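Local coordinates for imine reductase (PDB 4D3D), which catalyses the NADPH-dependent, S-selective reduction of imines such as 2-methylpyrroline, at residues B[46-51]-B[66-71]; B[234-239]-B[295-300]; B[251-256]-B[285-290]. All blocks are in the same frame, centred on the assembly; numbering follows the deposited sequence.

In the fold
Contact 1 belongs to the Rossmann-type NAD(P)-binding domain, while contacts 2 and 3 share the helical C-terminal domain, with centres about 51 and 59 Å from that of contact 1. Contact 1 is beta-sheet work at a partly buried edge: backbone hydrogen bonds plus one tryptophan. Contact 2 is the buried one, built on aromatic packing beside a bound glycol chain, and it joins helix 215-242 to the loop before helix 300-304. Contact 3, only partly buried, is apolar packing of a methionine between helices 252-268 and 274-288. Contacts 2 and 3 touch where Leu252 and Gly286 meet Phe296 and Leu299, and both reach the second subunit.

Contact 1: residues B[46-51]-B[66-71]; sequences SVTVWN and IRVSTV
Trp50 holds its CG anti to the backbone N (chi1 -177°) and turns the indole square to that arm (chi2 90°), which carries the ring past the end of its strand to the chain at 68-71. Val71 meets it there, its CG2 set anti to its own carbonyl carbon. That methyl lies over one face of the indole, 3.5 Å from the centroid of the six-membered ring of Trp50 and almost on the ring normal, a well-formed CH-pi contact. The edge of the indole is held separately, at its five-membered ring: Trp50 NE1 donates to Ser69 O at 2.9 Å. The oxygen is in the indole plane, yet the bond is bent (134° at the hydrogen), and NE1 stands well above the carbonyl plane of Ser69. Contacts at face and edge together fix the rotation of the indole.

Upstream of the indole, the backbones pair as parallel strands. Ile66 N bonds to Val47 O at 2.9 Å, Val49 N to Ile66 O at 2.9 Å, and Val68 N to Val49 O at 3.2 Å, so both polar backbone atoms of Val49 face its neighbour. On one side of this pairing the methyls Thr48 CG2 and Val68 CG1 meet at 3.8 Å, the two side chains crossing at about a right angle; on the other, Val49 CG2 lies beside Arg67 CB.

Strands 46-50 and 66-67 with helix 58-62 form a beta-alpha-beta unit of the Rossmann-type sheet, and a salt bridge from Arg67 to Asp58 ties strand to helix. Strand 66-67 is the outermost on this side within the chain, while strand 46-50 bonds along its other edge to strand 23-27. Helix 31-42 packs on Val47, and helix 71-77, with Thr70 as N-cap, packs against Thr48, Trp50 and Val68.

Contact 2: residues B[234-239]-B[295-300]; sequences EFYTPR and SFTSLI. With P4C (O-acetaldehydyl-hexaethylene glycol), chain E.
Thr297 lays its CG2 methyl over one face of the Tyr236 ring, 3.9 Å from the centroid, where an ST turn presses on helix 215-242 of the helical C-terminal domain. The turn is made by Ser295, whose OG accepts the N-H of Thr297 at 3.2 Å, and it overlaps the start of the 3-10 segment 296-298. This is the tight part. Phe235 CD2 sits over the centre of the opposite face of Tyr236, and Phe296 points its ring edge at the Tyr236 face in an offset edge-to-face pair, planes at 82°. Beyond it, Phe296 makes another edge-to-face pair with Trp195 of the second subunit. Tyr236 OH bonds to Asp250, which also holds Ser295 OG, and lies 3.3 Å from O7 of the bound glycol; Phe235 turns a ring face to the same ligand.

The Arg239 side is looser. Its NH2 gets no nearer to Ser295 CB than 3.9 Å, and its firm partners lie outside: NH1 salt-bridges Asp248, NH2 bonds to Pro246 O. One water bridges the two sides, accepting from Arg239 NE at 3.0 Å and hydrogen-bonded at 2.7 Å to Thr297 OG1, which also bonds to His245 ND1.

Contact 3: residues B[251-256]-B[285-290]; sequences RLAMGL and RGMKTG
Met287 and Leu252 make the heart of the apolar packing, their side chains sliding past each other in opposite directions. The methionine is bent at both chi2 (-64°) and chi3 (-61°), which curls the thioether over the first turn of the facing helix instead of letting it run straight out. CG, SD and CE thus have different nearest neighbours. SD lies 3.6 Å from Leu252 CD2, the terminal methyl CE reaches Ala253 CB at 3.9 Å, and CG, nearer the backbone, is met at 3.9 Å by Leu256 CD2, one turn further along.

Side chain against backbone is the second kind of contact. Gly286 carries no side chain, and Leu252 CD2 comes right up to the main chain, 3.7 Å from Gly286 C. In return, Met287 SD stands near the backbone N of Ala253.

These are consecutive helices of the C-terminal domain: the opening turn of helix 252-268 packs on the closing turn of helix 274-288. Phe283, one turn back from Met287, extends the apolar layer by touching both Leu252 and Leu256, and Leu299 lies against Leu252 from the chain that follows.

Polar bonds run within each segment or leave the pair; no hydrogen bond crosses. Arg251, at the N-cap position, offers its carbonyl O to Gly255 N at 3.1 Å. At the other end, Thr289 OG1 lies 3.0 Å from Arg285 O and 3.1 Å from Gly286 O, with a single proton to give, while Gly290 N donates to Met287 O at 3.0 Å. The side chain of Arg285 leaves the backbone on the side away from helix 252-268, and its NH2 forms a salt bridge with Asp272 OD1 of the second subunit.

Contact 1: residues B[46-51]-B[66-71]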
loop_
_atom_site.group_PDB
_atom_site.type_symbol
_atom_site.label_atom_id
_atom_site.label_comp_id
_atom_site.label_asym_id
_atom_site.label_seq_id
_atom_site.Cartn_x
_atom_site.Cartn_y
_atom_site.Cartn_z
ATOM N N SER B 46 -41.192 13.718 -1.150
ATOM C CA SER B 46 -41.861 13.512 -2.429
ATOM C C SER B 46 -40.708 13.248 -3.445
ATOM O O SER B 46 -39.816 14.071 -3.525
ATOM C CB SER B 46 -42.580 14.786 -2.826
ATOM O OG SER B 46 -43.040 14.701 -4.169
ATOM N N VAL B 47 -40.725 12.096 -4.118
ATOM C CA VAL B 47 -39.631 11.687 -5.001
ATOM C C VAL B 47 -40.145 11.500 -6.427
ATOM O O VAL B 47 -40.987 10.634 -6.645
ATOM C CB VAL B 47 -38.966 10.415 -4.511
ATOM C CG1 VAL B 47 -37.776 10.003 -5.384
ATOM C CG2 VAL B 47 -38.502 10.570 -3.080
ATOM N N THR B 48 -39.587 12.223 -7.410
ATOM C CA THR B 48 -39.962 12.051 -8.815
ATOM C C THR B 48 -38.803 11.312 -9.484
ATOM O O THR B 48 -37.628 11.625 -9.201
ATOM C CB THR B 48 -40.167 13.391 -9.474
ATOM O OG1 THR B 48 -41.317 14.028 -8.874
ATOM C CG2 THR B 48 -40.367 13.230 -10.948
ATOM N N VAL B 49 -39.100 10.280 -10.298
ATOM C CA VAL B 49 -38.063 9.416 -10.923
ATOM C C VAL B 49 -38.236 9.305 -12.430
ATOM O O VAL B 49 -39.375 9.372 -12.908
ATOM C CB VAL B 49 -37.996 8.004 -10.302
ATOM C CG1 VAL B 49 -37.729 8.093 -8.787
ATOM C CG2 VAL B 49 -39.251 7.165 -10.570
ATOM N N TRP B 50 -37.140 9.155 -13.152
ATOM C CA TRP B 50 -37.081 8.855 -14.580
ATOM C C TRP B 50 -35.913 7.906 -14.851
ATOM O O TRP B 50 -34.844 8.022 -14.255
ATOM C CB TRP B 50 -36.940 10.106 -15.498
ATOM C CG TRP B 50 -36.945 9.813 -16.983
ATOM C CD1 TRP B 50 -38.021 9.755 -17.796
ATOM C CD2 TRP B 50 -35.812 9.546 -17.800
ATOM N NE1 TRP B 50 -37.632 9.455 -19.066
ATOM C CE2 TRP B 50 -36.282 9.270 -19.088
ATOM C CE3 TRP B 50 -34.435 9.478 -17.556
ATOM C CZ2 TRP B 50 -35.435 8.989 -20.150
ATOM C CZ3 TRP B 50 -33.562 9.171 -18.584
ATOM C CH2 TRP B 50 -34.093 8.914 -19.925
ATOM N N ASN B 51 -36.158 7.012 -15.810
ATOM C CA ASN B 51 -35.131 6.103 -16.311
ATOM C C ASN B 51 -35.460 5.754 -17.780
ATOM O O ASN B 51 -36.609 5.753 -18.154
ATOM C CB ASN B 51 -35.136 4.898 -15.367
ATOM C CG ASN B 51 -33.932 3.990 -15.547
ATOM O OD1 ASN B 51 -32.765 4.329 -15.167
ATOM N ND2 ASN B 51 -34.191 2.803 -16.140
ATOM N N ILE B 66 -43.166 9.082 -7.782
ATOM C CA ILE B 66 -43.882 9.533 -8.932
ATOM C C ILE B 66 -42.969 9.296 -10.182
ATOM O O ILE B 66 -41.932 9.959 -10.331
ATOM C CB ILE B 66 -44.168 11.028 -8.770
ATOM C CG1 ILE B 66 -44.924 11.292 -7.441
ATOM C CG2 ILE B 66 -44.904 11.566 -9.980
ATOM C CD1 ILE B 66 -46.274 10.658 -7.410
ATOM N N ARG B 67 -43.315 8.331 -11.015
ATOM C CA ARG B 67 -42.645 8.098 -12.268
ATOM C C ARG B 67 -43.209 9.048 -13.319
ATOM O O ARG B 67 -44.424 9.186 -13.502
ATOM C CB ARG B 67 -42.806 6.662 -12.739
ATOM C CG ARG B 67 -42.235 6.362 -14.155
ATOM C CD ARG B 67 -42.219 4.866 -14.512
ATOM N NE ARG B 67 -43.490 4.250 -14.126
ATOM C CZ ARG B 67 -43.668 2.946 -13.831
ATOM N NH1 ARG B 67 -42.674 2.039 -13.907
ATOM N NH2 ARG B 67 -44.879 2.563 -13.430
ATOM N N VAL B 68 -42.323 9.700 -14.010
ATOM C CA VAL B 68 -42.675 10.494 -15.168
ATOM C C VAL B 68 -42.111 9.935 -16.469
ATOM O O VAL B 68 -41.107 9.235 -16.505
ATOM C CB VAL B 68 -42.216 11.974 -15.021
ATOM C CG1 VAL B 68 -42.886 12.590 -13.778
ATOM C CG2 VAL B 68 -40.730 12.058 -14.891
ATOM N N SER B 69 -42.783 10.256 -17.547
ATOM C CA SER B 69 -42.428 9.652 -18.824
ATOM C C SER B 69 -41.130 10.192 -19.458
ATOM O O SER B 69 -40.339 9.438 -20.103
ATOM C CB SER B 69 -43.611 9.828 -19.806
ATOM O OG SER B 69 -43.280 9.248 -21.110
ATOM N N THR B 70 -40.895 11.491 -19.275
ATOM C CA THR B 70 -39.805 12.171 -20.018
ATOM C C THR B 70 -38.818 12.886 -19.094
ATOM O O THR B 70 -39.148 13.276 -17.950
ATOM C CB THR B 70 -40.366 13.228 -21.000
ATOM O OG1 THR B 70 -40.905 14.377 -20.330
ATOM C CG2 THR B 70 -41.478 12.661 -21.877
ATOM N N VAL B 71 -37.639 13.129 -19.633
ATOM C CA VAL B 71 -36.539 13.879 -18.912
ATOM C C VAL B 71 -37.062 15.293 -18.585
ATOM O O VAL B 71 -36.813 15.804 -17.505
ATOM C CB VAL B 71 -35.296 13.927 -19.812
ATOM C CG1 VAL B 71 -34.208 14.889 -19.309
ATOM C CG2 VAL B 71 -34.715 12.521 -19.921
#

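Contact 2: residues B[234-239]-B[295-300]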
loop_
_atom_site.group_PDB
_atom_site.type_symbol
_atom_site.label_atom_id
_atom_site.label_comp_id
_atom_site.label_asym_id
_atom_site.label_seq_id
_atom_site.Cartn_x
_atom_site.Cartn_y
_atom_site.Cartn_z
ATOM N N GLU B 234 2.981 10.133 8.026
ATOM C CA GLU B 234 3.039 11.283 8.919
ATOM C C GLU B 234 4.434 11.877 8.984
ATOM O O GLU B 234 4.585 13.096 8.968
ATOM C CB GLU B 234 2.585 10.892 10.375
ATOM C CG GLU B 234 1.132 10.502 10.418
ATOM N N PHE B 235 5.458 11.037 9.078
ATOM C CA PHE B 235 6.888 11.480 9.116
ATOM C C PHE B 235 7.281 12.268 7.880
ATOM O O PHE B 235 7.877 13.349 8.005
ATOM C CB PHE B 235 7.828 10.305 9.263
ATOM C CG PHE B 235 9.272 10.705 9.377
ATOM C CD1 PHE B 235 9.815 11.134 10.608
ATOM C CD2 PHE B 235 10.080 10.707 8.271
ATOM C CE1 PHE B 235 11.141 11.552 10.681
ATOM C CE2 PHE B 235 11.411 11.142 8.319
ATOM C CZ PHE B 235 11.958 11.589 9.536
ATOM N N TYR B 236 6.932 11.733 6.718
ATOM C CA TYR B 236 7.445 12.344 5.464
ATOM C C TYR B 236 6.570 13.476 4.940
ATOM O O TYR B 236 7.105 14.323 4.221
ATOM C CB TYR B 236 7.605 11.287 4.398
ATOM C CG TYR B 236 8.809 10.353 4.629
ATOM C CD1 TYR B 236 10.131 10.786 4.496
ATOM C CD2 TYR B 236 8.587 9.034 4.911
ATOM C CE1 TYR B 236 11.197 9.894 4.687
ATOM C CE2 TYR B 236 9.680 8.119 5.016
ATOM C CZ TYR B 236 10.966 8.603 4.954
ATOM O OH TYR B 236 12.018 7.680 5.072
ATOM N N THR B 237 5.314 13.575 5.380
ATOM C CA THR B 237 4.397 14.653 4.950
ATOM C C THR B 237 4.969 16.079 4.944
ATOM O O THR B 237 5.007 16.752 3.904
ATOM C CB THR B 237 3.040 14.517 5.684
ATOM O OG1 THR B 237 2.309 13.415 5.118
ATOM C CG2 THR B 237 2.215 15.743 5.616
ATOM N N PRO B 238 5.489 16.563 6.096
ATOM C CA PRO B 238 6.014 17.943 6.131
ATOM C C PRO B 238 7.249 18.134 5.271
ATOM O O PRO B 238 7.403 19.221 4.693
ATOM C CB PRO B 238 6.277 18.170 7.647
ATOM C CG PRO B 238 6.392 16.790 8.241
ATOM C CD PRO B 238 5.519 15.911 7.410
ATOM N N ARG B 239 8.078 17.086 5.116
ATOM C CA ARG B 239 9.261 17.143 4.214
ATOM C C ARG B 239 8.803 17.274 2.722
ATOM O O ARG B 239 9.307 18.056 1.945
ATOM C CB ARG B 239 10.142 15.916 4.428
ATOM C CG ARG B 239 10.759 15.878 5.849
ATOM C CD ARG B 239 11.193 14.549 6.391
ATOM N NE ARG B 239 12.018 13.876 5.479
ATOM C CZ ARG B 239 13.259 13.428 5.695
ATOM N NH1 ARG B 239 13.850 13.589 6.872
ATOM N NH2 ARG B 239 13.873 12.804 4.671
ATOM N N SER B 295 16.486 10.785 0.252
ATOM C CA SER B 295 15.394 9.907 0.703
ATOM C C SER B 295 14.701 9.307 -0.488
ATOM O O SER B 295 14.693 9.911 -1.631
ATOM C CB SER B 295 14.361 10.727 1.464
ATOM O OG SER B 295 13.267 9.904 1.844
ATOM N N PHE B 296 14.207 8.083 -0.335
ATOM C CA PHE B 296 13.288 7.513 -1.379
ATOM C C PHE B 296 12.116 8.364 -1.719
ATOM O O PHE B 296 11.527 8.147 -2.812
ATOM C CB PHE B 296 12.886 6.085 -1.027
ATOM C CG PHE B 296 11.643 5.986 -0.151
ATOM C CD1 PHE B 296 11.732 6.067 1.223
ATOM C CD2 PHE B 296 10.408 5.752 -0.721
ATOM C CE1 PHE B 296 10.597 5.933 2.007
ATOM C CE2 PHE B 296 9.274 5.627 0.041
ATOM C CZ PHE B 296 9.363 5.715 1.422
ATOM N N THR B 297 11.774 9.364 -0.918
ATOM C CA THR B 297 10.669 10.301 -1.243
ATOM C C THR B 297 10.987 11.085 -2.508
ATOM O O THR B 297 10.102 11.581 -3.171
ATOM C CB THR B 297 10.277 11.235 -0.102
ATOM O OG1 THR B 297 11.381 12.065 0.261
ATOM C CG2 THR B 297 9.804 10.457 1.067
ATOM N N SER B 298 12.273 11.146 -2.833
ATOM C CA SER B 298 12.716 11.808 -4.046
ATOM C C SER B 298 12.097 11.150 -5.296
ATOM O O SER B 298 12.109 11.801 -6.371
ATOM C CB SER B 298 14.253 11.825 -4.176
ATOM O OG SER B 298 14.837 10.542 -4.304
ATOM N N LEU B 299 11.668 9.905 -5.212
ATOM C CA LEU B 299 10.953 9.249 -6.325
ATOM C C LEU B 299 9.647 9.934 -6.764
ATOM O O LEU B 299 9.211 9.702 -7.910
ATOM C CB LEU B 299 10.736 7.769 -6.088
ATOM C CG LEU B 299 11.978 6.891 -5.842
ATOM C CD1 LEU B 299 11.646 5.494 -5.421
ATOM C CD2 LEU B 299 12.864 6.905 -7.089
ATOM N N ILE B 300 9.150 10.848 -5.973
ATOM C CA ILE B 300 8.004 11.629 -6.422
ATOM C C ILE B 300 8.372 12.462 -7.655
ATOM O O ILE B 300 7.548 12.713 -8.510
ATOM C CB ILE B 300 7.393 12.424 -5.274
ATOM C CG1 ILE B 300 5.933 12.754 -5.651
ATOM C CG2 ILE B 300 8.182 13.624 -4.995
ATOM C CD1 ILE B 300 5.122 13.398 -4.569
HETATM O O1 P4C E . 8.061 4.713 11.710
HETATM C C2 P4C E . 8.303 6.144 11.487
HETATM C C3 P4C E . 9.752 6.549 11.168
HETATM O O4 P4C E . 9.858 7.042 9.846
HETATM C C5 P4C E . 11.160 7.233 9.236
HETATM C C6 P4C E . 11.857 5.895 8.992
HETATM O O7 P4C E . 12.430 5.729 7.674
HETATM C C8 P4C E . 12.919 4.368 7.391
HETATM C C9 P4C E . 12.566 3.924 5.930
HETATM O O10 P4C E . 12.807 2.501 5.506
HETATM C C11 P4C E . 12.833 1.260 6.290
HETATM C C12 P4C E . 11.668 0.231 6.060
HETATM O O13 P4C E . 11.139 -0.393 7.332
HETATM C C14 P4C E . 9.956 -1.291 7.382
HETATM C C15 P4C E . 9.285 -1.416 8.800
HETATM O O16 P4C E . 7.770 -1.419 8.790
HETATM C C17 P4C E . 6.847 -1.604 9.966
HETATM C C18 P4C E . 7.098 -2.930 10.827
HETATM O O19 P4C E . 5.995 -3.932 10.810
HETATM C C20 P4C E . 6.574 -5.135 11.477
HETATM C C21 P4C E . 5.438 -6.019 11.976
HETATM O O22 P4C E . 5.883 -7.340 12.401
HETATM O O HOH W 1 11.773 13.458 2.544
#

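Contact 3: residues B[251-256]-B[285-290]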
loop_
_atom_site.group_PDB
_atom_site.type_symbol
_atom_site.label_atom_id
_atom_site.label_comp_id
_atom_site.label_asym_id
_atom_site.label_seq_id
_atom_site.Cartn_x
_atom_site.Cartn_y
_atom_site.Cartn_z
ATOM N N ARG B 251 18.358 6.330 2.631
ATOM C CA ARG B 251 19.023 6.702 1.359
ATOM C C ARG B 251 18.466 5.824 0.205
ATOM O O ARG B 251 18.288 4.600 0.288
ATOM C CB ARG B 251 20.556 6.523 1.484
ATOM C CG ARG B 251 21.075 7.674 2.413
ATOM C CD ARG B 251 22.530 7.945 2.408
ATOM N NE ARG B 251 22.894 8.899 3.487
ATOM C CZ ARG B 251 22.987 10.237 3.437
ATOM N NH1 ARG B 251 22.649 10.974 2.380
ATOM N NH2 ARG B 251 23.371 10.870 4.546
ATOM N N LEU B 252 18.216 6.495 -0.930
ATOM C CA LEU B 252 17.653 5.757 -2.087
ATOM C C LEU B 252 18.455 4.534 -2.484
ATOM O O LEU B 252 17.931 3.508 -2.855
ATOM C CB LEU B 252 17.519 6.693 -3.302
ATOM C CG LEU B 252 16.799 6.123 -4.509
ATOM C CD1 LEU B 252 15.347 5.773 -4.174
ATOM C CD2 LEU B 252 16.843 7.065 -5.696
ATOM N N ALA B 253 19.804 4.608 -2.467
ATOM C CA ALA B 253 20.624 3.475 -2.876
ATOM C C ALA B 253 20.337 2.262 -2.020
ATOM O O ALA B 253 20.375 1.131 -2.514
ATOM C CB ALA B 253 22.105 3.857 -2.769
ATOM N N MET B 254 20.080 2.513 -0.738
ATOM C CA MET B 254 19.770 1.402 0.190
ATOM C C MET B 254 18.337 0.818 -0.116
ATOM O O MET B 254 18.138 -0.414 0.021
ATOM C CB MET B 254 19.887 1.812 1.646
ATOM C CG MET B 254 21.262 2.269 2.091
ATOM S SD MET B 254 22.445 0.941 1.914
ATOM C CE MET B 254 22.149 0.003 3.409
ATOM N N GLY B 255 17.420 1.682 -0.428
ATOM C CA GLY B 255 16.075 1.263 -0.898
ATOM C C GLY B 255 16.147 0.424 -2.127
ATOM O O GLY B 255 15.481 -0.593 -2.225
ATOM N N LEU B 256 16.937 0.869 -3.140
ATOM C CA LEU B 256 17.113 0.054 -4.339
ATOM C C LEU B 256 17.610 -1.375 -4.051
ATOM O O LEU B 256 17.113 -2.361 -4.499
ATOM C CB LEU B 256 18.135 0.715 -5.313
ATOM C CG LEU B 256 18.519 -0.068 -6.539
ATOM C CD1 LEU B 256 17.353 -0.310 -7.476
ATOM C CD2 LEU B 256 19.736 0.608 -7.265
ATOM N N ARG B 285 15.185 4.445 -12.058
ATOM C CA ARG B 285 15.075 5.742 -12.674
ATOM C C ARG B 285 15.461 6.859 -11.767
ATOM O O ARG B 285 16.091 7.811 -12.170
ATOM C CB ARG B 285 13.622 5.930 -13.249
ATOM C CG ARG B 285 13.360 5.051 -14.437
ATOM C CD ARG B 285 11.867 4.682 -14.587
ATOM N NE ARG B 285 11.094 5.778 -14.931
ATOM C CZ ARG B 285 9.733 5.819 -14.901
ATOM N NH1 ARG B 285 8.897 4.817 -14.383
ATOM N NH2 ARG B 285 9.257 6.933 -15.300
ATOM N N GLY B 286 15.129 6.791 -10.492
ATOM C CA GLY B 286 15.575 7.798 -9.553
ATOM C C GLY B 286 17.095 7.805 -9.351
ATOM O O GLY B 286 17.677 8.866 -9.181
ATOM N N MET B 287 17.694 6.634 -9.282
ATOM C CA MET B 287 19.150 6.510 -9.170
ATOM C C MET B 287 19.860 7.140 -10.357
ATOM O O MET B 287 20.769 7.937 -10.183
ATOM C CB MET B 287 19.523 5.041 -9.010
ATOM C CG MET B 287 19.104 4.430 -7.667
ATOM S SD MET B 287 19.883 5.140 -6.211
ATOM C CE MET B 287 21.649 4.757 -6.562
ATOM N N LYS B 288 19.366 6.825 -11.528
ATOM C CA LYS B 288 19.948 7.343 -12.794
ATOM C C LYS B 288 19.707 8.775 -13.083
ATOM O O LYS B 288 20.304 9.301 -14.069
ATOM C CB LYS B 288 19.501 6.470 -13.907
ATOM C CG LYS B 288 20.060 5.075 -13.972
ATOM C CD LYS B 288 19.369 4.473 -15.203
ATOM C CE LYS B 288 19.597 3.015 -15.254
ATOM N NZ LYS B 288 18.778 2.495 -16.396
ATOM N N THR B 289 18.910 9.474 -12.300
ATOM C CA THR B 289 18.804 10.893 -12.312
ATOM C C THR B 289 19.463 11.623 -11.165
ATOM O O THR B 289 19.191 12.766 -10.839
ATOM C CB THR B 289 17.319 11.347 -12.456
ATOM O OG1 THR B 289 16.514 10.698 -11.445
ATOM C CG2 THR B 289 16.833 10.936 -13.783
ATOM N N GLY B 290 20.342 10.898 -10.461
ATOM C CA GLY B 290 21.226 11.516 -9.466
ATOM C C GLY B 290 20.756 11.622 -8.056
ATOM O O GLY B 290 21.096 12.600 -7.381
#